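Local atomic coordinates of catechol 1,2-dioxygenase (Burkholderia vietnamiensis, PDB entry 5TD3), a protein that probably catalyses the intradiol ring cleavage of catechol by dioxygen to cis,cis-muconate. Residues Leu73-Leu76 / Gly77-Gly80; His172-Ser176 / His177-Thr181. All blocks are in the same frame, centred on the assembly; numbering follows the deposited sequence.

Contact 1: residues Leu73-Leu76 / Gly77-Gly80; sequences LNKL and GQDG
K75 reaches one helical turn on to D79: NZ meets OD2 at 2.8 Å in a salt bridge, using the syn lone pair of that oxygen, while OD1 of D79 lies farther from NZ. The lysine chain leaves the helix with CG anti to its backbone N (chi1 177°) and bends at chi2 and again at chi4, which brings its methylenes alongside OD2 of D79; K75 CE passes 3.6 Å from that oxygen. Beneath these side chains run the i to i+4 bonds of the helix, from G77 N to L73 O, from Q78 N to N74 O and from D79 N to K75 O, the last at 2.9 Å, so K75 and D79 are joined through both backbone and side chain. The chain then leaves the helix in a Schellman motif, G80 taking a positive phi of 61° and giving its N to G77 O at 2.9 Å. D79 OD2 also accepts from A218 N at the start of helix 218-226, an arrangement that would favour a charged carboxylate. L73 and L76 touch bound phosphatidylethanolamine, and N74 OD1 accepts from A82 N of the second subunit.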
ATOM      1  N   LEU A  73      -5.041   1.410  -0.370  1.00 17.91           N
ATOM      2  CA  LEU A  73      -3.598   1.531  -0.156  1.00 17.77           C
ATOM      3  C   LEU A  73      -3.207   2.972   0.156  1.00 17.34           C
ATOM      4  O   LEU A  73      -2.337   3.208   1.008  1.00 16.22           O
ATOM      5  CB  LEU A  73      -2.825   1.015  -1.369  1.00 18.72           C
ATOM      6  CG  LEU A  73      -2.836  -0.502  -1.614  1.00 24.87           C
ATOM      7  CD1 LEU A  73      -1.997  -0.839  -2.828  1.00 32.67           C
ATOM      8  CD2 LEU A  73      -2.309  -1.257  -0.406  1.00 27.54           C
ATOM      9  N   ASN A  74      -3.841   3.952  -0.510  1.00 16.25           N
ATOM     10  CA  ASN A  74      -3.595   5.357  -0.172  1.00 17.69           C
ATOM     11  C   ASN A  74      -3.929   5.633   1.291  1.00 23.86           C
ATOM     12  O   ASN A  74      -3.140   6.248   2.014  1.00 15.19           O
ATOM     13  CB  ASN A  74      -4.393   6.294  -1.085  1.00 16.14           C
ATOM     14  CG  ASN A  74      -3.669   6.590  -2.386  1.00 16.47           C
ATOM     15  OD1 ASN A  74      -2.433   6.598  -2.434  1.00 17.30           O
ATOM     16  ND2 ASN A  74      -4.432   6.817  -3.458  1.00 19.26           N
ATOM     17  N   LYS A  75      -5.098   5.177   1.743  1.00 15.01           N
ATOM     18  CA  LYS A  75      -5.505   5.395   3.132  1.00 16.67           C
ATOM     19  C   LYS A  75      -4.565   4.685   4.094  1.00 18.22           C
ATOM     20  O   LYS A  75      -4.210   5.235   5.145  1.00 17.32           O
ATOM     21  CB  LYS A  75      -6.946   4.904   3.340  1.00 17.49           C
ATOM     22  CG  LYS A  75      -7.483   5.018   4.778  1.00 25.47           C
ATOM     23  CD  LYS A  75      -7.668   6.476   5.235  1.00 39.68           C
ATOM     24  CE  LYS A  75      -8.643   6.612   6.430  1.00 41.94           C
ATOM     25  NZ  LYS A  75      -8.670   5.454   7.393  1.00 35.10           N
ATOM     26  N   LEU A  76      -4.174   3.451   3.761  1.00 14.42           N
ATOM     27  CA  LEU A  76      -3.293   2.680   4.640  1.00 14.36           C
ATOM     28  C   LEU A  76      -1.999   3.428   4.909  1.00 15.86           C
ATOM     29  O   LEU A  76      -1.553   3.520   6.058  1.00 16.03           O
ATOM     30  CB  LEU A  76      -3.004   1.318   4.017  1.00 16.63           C
ATOM     31  CG  LEU A  76      -2.078   0.369   4.766  1.00 15.25           C
ATOM     32  CD1 LEU A  76      -2.762  -0.161   6.039  1.00 15.15           C
ATOM     33  CD2 LEU A  76      -1.743  -0.754   3.797  1.00 19.52           C
ATOM     34  N   GLY A  77      -1.377   3.954   3.854  1.00 13.25           N
ATOM     35  CA  GLY A  77      -0.126   4.680   4.019  1.00 16.47           C
ATOM     36  C   GLY A  77      -0.319   6.042   4.656  1.00 17.35           C
ATOM     37  O   GLY A  77       0.503   6.478   5.465  1.00 18.61           O
ATOM     38  N   GLN A  78      -1.397   6.741   4.293  1.00 14.56           N
ATOM     39  CA  GLN A  78      -1.710   7.996   4.973  0.51 14.84           C
ATOM     40  C   GLN A  78      -1.843   7.789   6.476  1.00 17.07           C
ATOM     41  O   GLN A  78      -1.378   8.622   7.271  1.00 20.53           O
ATOM     42  CB  GLN A  78      -3.000   8.599   4.407  0.51 19.95           C
ATOM     43  CG  GLN A  78      -3.373   9.949   5.005  0.51 24.50           C
ATOM     44  CD  GLN A  78      -4.732  10.441   4.528  0.51 39.41           C
ATOM     45  OE1 GLN A  78      -5.679   9.662   4.388  0.51 41.96           O
ATOM     46  NE2 GLN A  78      -4.829  11.739   4.266  0.51 44.96           N
ATOM     47  N   ASP A  79      -2.462   6.682   6.892  1.00 15.63           N
ATOM     48  CA  ASP A  79      -2.570   6.359   8.311  1.00 14.73           C
ATOM     49  C   ASP A  79      -1.269   5.835   8.905  1.00 14.80           C
ATOM     50  O   ASP A  79      -1.216   5.627  10.121  1.00 18.27           O
ATOM     51  CB  ASP A  79      -3.660   5.308   8.557  1.00 15.28           C
ATOM     52  CG  ASP A  79      -5.058   5.844   8.339  1.00 22.95           C
ATOM     53  OD1 ASP A  79      -5.237   7.086   8.316  1.00 23.49           O
ATOM     54  OD2 ASP A  79      -5.985   5.013   8.200  1.00 21.65           O
ATOM     55  N   GLY A  80      -0.247   5.600   8.084  1.00 13.29           N
ATOM     56  CA  GLY A  80       0.984   5.016   8.595  1.00 16.93           C
ATOM     57  C   GLY A  80       0.803   3.648   9.212  1.00 17.56           C
ATOM     58  O   GLY A  80       1.515   3.315  10.164  1.00 17.66           O
TER

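Contact 2: residues His172-Ser176 / His177-Thr181; sequences HGFYS and HFDPT. With ZN (zinc ion), chain C.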
ATOM      1  N   HIS A 172      -4.896   1.270  29.465  1.00 26.95           N
ATOM      2  CA  HIS A 172      -5.742   1.662  28.348  1.00 27.41           C
ATOM      3  C   HIS A 172      -5.303   1.014  27.047  1.00 26.25           C
ATOM      4  O   HIS A 172      -5.806   1.378  25.980  1.00 25.09           O
ATOM      5  CB  HIS A 172      -5.747   3.182  28.213  1.00 26.71           C
ATOM      6  CG  HIS A 172      -6.223   3.881  29.444  1.00 35.31           C
ATOM      7  ND1 HIS A 172      -5.361   4.484  30.337  1.00 39.75           N
ATOM      8  CD2 HIS A 172      -7.469   4.061  29.941  1.00 36.91           C
ATOM      9  CE1 HIS A 172      -6.058   5.009  31.328  1.00 40.46           C
ATOM     10  NE2 HIS A 172      -7.339   4.768  31.111  1.00 41.53           N
ATOM     11  N   GLY A 173      -4.349   0.090  27.111  1.00 20.43           N
ATOM     12  CA  GLY A 173      -3.871  -0.559  25.919  1.00 24.33           C
ATOM     13  C   GLY A 173      -2.989   0.310  25.061  1.00 23.09           C
ATOM     14  O   GLY A 173      -2.743  -0.039  23.904  1.00 21.24           O
ATOM     15  N   PHE A 174      -2.494   1.430  25.590  1.00 19.35           N
ATOM     16  CA  PHE A 174      -1.639   2.325  24.831  1.00 18.76           C
ATOM     17  C   PHE A 174      -0.189   2.175  25.262  1.00 19.26           C
ATOM     18  O   PHE A 174       0.114   1.925  26.432  1.00 21.39           O
ATOM     19  CB  PHE A 174      -2.062   3.785  24.995  1.00 17.28           C
ATOM     20  CG  PHE A 174      -3.399   4.105  24.386  1.00 21.67           C
ATOM     21  CD1 PHE A 174      -3.723   3.642  23.125  1.00 25.64           C
ATOM     22  CD2 PHE A 174      -4.322   4.886  25.074  1.00 22.23           C
ATOM     23  CE1 PHE A 174      -4.959   3.940  22.556  1.00 25.07           C
ATOM     24  CE2 PHE A 174      -5.551   5.181  24.513  1.00 28.26           C
ATOM     25  CZ  PHE A 174      -5.866   4.709  23.256  1.00 27.28           C
ATOM     26  N   TYR A 175       0.703   2.338  24.299  1.00 20.77           N
ATOM     27  CA  TYR A 175       2.138   2.329  24.541  1.00 21.18           C
ATOM     28  C   TYR A 175       2.679   3.741  24.553  1.00 20.57           C
ATOM     29  O   TYR A 175       2.251   4.594  23.767  1.00 21.12           O
ATOM     30  CB  TYR A 175       2.882   1.569  23.454  1.00 16.72           C
ATOM     31  CG  TYR A 175       2.671   0.082  23.426  1.00 16.67           C
ATOM     32  CD1 TYR A 175       1.453  -0.475  23.042  1.00 19.18           C
ATOM     33  CD2 TYR A 175       3.720  -0.777  23.722  1.00 22.30           C
ATOM     34  CE1 TYR A 175       1.284  -1.845  22.995  1.00 20.61           C
ATOM     35  CE2 TYR A 175       3.557  -2.142  23.664  1.00 17.15           C
ATOM     36  CZ  TYR A 175       2.347  -2.672  23.309  1.00 22.09           C
ATOM     37  OH  TYR A 175       2.233  -4.039  23.267  1.00 20.38           O
ATOM     38  N   SER A 176       3.690   3.966  25.391  1.00 19.00           N
ATOM     39  CA  SER A 176       4.381   5.246  25.317  1.00 22.60           C
ATOM     40  C   SER A 176       4.969   5.444  23.916  1.00 17.17           C
ATOM     41  O   SER A 176       5.329   4.485  23.228  1.00 19.55           O
ATOM     42  CB  SER A 176       5.468   5.343  26.395  1.00 18.30           C
ATOM     43  OG  SER A 176       6.455   4.331  26.238  1.00 21.04           O
ATOM     44  N   HIS A 177       5.003   6.711  23.490  1.00 18.30           N
ATOM     45  CA  HIS A 177       5.434   7.165  22.161  1.00 17.81           C
ATOM     46  C   HIS A 177       4.395   6.880  21.079  1.00 19.18           C
ATOM     47  O   HIS A 177       4.538   7.350  19.941  1.00 22.95           O
ATOM     48  CB  HIS A 177       6.778   6.553  21.754  1.00 24.79           C
ATOM     49  CG  HIS A 177       7.859   6.787  22.761  1.00 29.71           C
ATOM     50  ND1 HIS A 177       8.739   7.847  22.676  1.00 28.27           N
ATOM     51  CD2 HIS A 177       8.172   6.127  23.901  1.00 28.93           C
ATOM     52  CE1 HIS A 177       9.562   7.814  23.710  1.00 32.05           C
ATOM     53  NE2 HIS A 177       9.237   6.781  24.468  1.00 28.94           N
ATOM     54  N   PHE A 178       3.352   6.133  21.422  1.00 18.50           N
ATOM     55  CA  PHE A 178       2.239   5.836  20.519  1.00 18.06           C
ATOM     56  C   PHE A 178       0.902   6.071  21.210  1.00 23.41           C
ATOM     57  O   PHE A 178      -0.115   5.468  20.844  1.00 21.00           O
ATOM     58  CB  PHE A 178       2.323   4.396  19.999  1.00 16.77           C
ATOM     59  CG  PHE A 178       3.598   4.086  19.267  1.00 21.39           C
ATOM     60  CD1 PHE A 178       3.715   4.364  17.913  1.00 19.56           C
ATOM     61  CD2 PHE A 178       4.677   3.504  19.923  1.00 17.98           C
ATOM     62  CE1 PHE A 178       4.857   4.067  17.221  1.00 21.70           C
ATOM     63  CE2 PHE A 178       5.848   3.208  19.237  1.00 20.09           C
ATOM     64  CZ  PHE A 178       5.946   3.491  17.883  1.00 20.66           C
ATOM     65  N   ASP A 179       0.877   6.939  22.216  1.00 23.57           N
ATOM     66  CA  ASP A 179      -0.332   7.100  23.005  1.00 23.84           C
ATOM     67  C   ASP A 179      -1.062   8.323  22.480  1.00 22.06           C
ATOM     68  O   ASP A 179      -0.553   9.448  22.627  1.00 20.68           O
ATOM     69  CB  ASP A 179      -0.007   7.246  24.501  1.00 18.39           C
ATOM     70  CG  ASP A 179      -1.247   7.343  25.377  1.00 23.91           C
ATOM     71  OD1 ASP A 179      -2.269   7.903  24.925  1.00 19.44           O
ATOM     72  OD2 ASP A 179      -1.197   6.895  26.547  1.00 23.39           O
ATOM     73  N   PRO A 180      -2.228   8.165  21.847  1.00 18.65           N
ATOM     74  CA  PRO A 180      -2.869   9.319  21.212  1.00 22.50           C
ATOM     75  C   PRO A 180      -3.400  10.332  22.207  1.00 22.13           C
ATOM     76  O   PRO A 180      -3.687  11.463  21.802  1.00 27.81           O
ATOM     77  CB  PRO A 180      -4.002   8.683  20.389  1.00 25.91           C
ATOM     78  CG  PRO A 180      -4.346   7.445  21.128  1.00 25.07           C
ATOM     79  CD  PRO A 180      -3.034   6.943  21.730  1.00 16.25           C
ATOM     80  N   THR A 181      -3.532   9.969  23.493  1.00 22.46           N
ATOM     81  CA  THR A 181      -3.948  10.936  24.502  1.00 19.64           C
ATOM     82  C   THR A 181      -2.790  11.773  25.033  1.00 25.02           C
ATOM     83  O   THR A 181      -3.036  12.746  25.751  1.00 24.71           O
ATOM     84  CB  THR A 181      -4.621  10.244  25.690  1.00 19.68           C
ATOM     85  OG1 THR A 181      -3.640   9.528  26.440  1.00 22.43           O
ATOM     86  CG2 THR A 181      -5.717   9.257  25.221  1.00 23.14           C
TER
HETATM   87 ZN    ZN C 401       2.384  -5.274  21.896  1.00 21.18          ZN
HETATM   88  O   HOH W   1      -0.472   2.691  21.645  1.00 21.81           O
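F174 sets its CG beside the backbone N (chi1 -67°), and D179 swings its own CG beside the carbonyl carbon (chi1 -177°); the two side chains cross at about a right angle, with ring and carboxylate planes 44° apart. F174 CB lies 3.6 Å from D179 OD2. P180 CD sits over one face of the F174 ring in a CH-pi contact, 3.6 Å from the centroid and near the normal, while H172 O lies above the opposite face. D179 OD1 is gripped twice, by T181 OG1 at 2.6 Å and by T181 N at 2.8 Å; the latter bond closes an Asx turn and arrives nearly along the C-O axis. Between these groups the chain reverses through a type II beta turn from Y175 to F178, with H177 at positive phi and F178 N bonded to Y175 O at 3.0 Å from above the carbonyl plane. A water bridges the two arms, accepting from Y175 N and donating to F178 O. Y175 projects from the turn's first position, and its OH binds zinc at 1.9 Å together with H235 and H237. In related intradiol dioxygenases this site holds iron. Second-shell bonds hold the turn: S176 OG to N188 O, S176 O to R190 NH2, and H177 NE2 to F187 N. D179 OD2 takes its bond from Q184 NE2, which also serves F174 O.

Contact 1 closes helix 63-78 in the N-terminal part of the catechol dioxygenase chain, whereas contact 2 is a turn in the dioxygenase part, in the loop between strands 163-167 and 190-194. Their centres lie 20 Å apart and their nearest atoms about 8 Å apart, without touching. Each borders a different bound group: contact 1 faces the lipid site, with the side chain of L76 about 4 Å from phosphatidylethanolamine, and contact 2 the metal site. Subunit contacts differ too, for residues 73-80 reach the second subunit and residues 172-181 touch no other protein chain of the assembly.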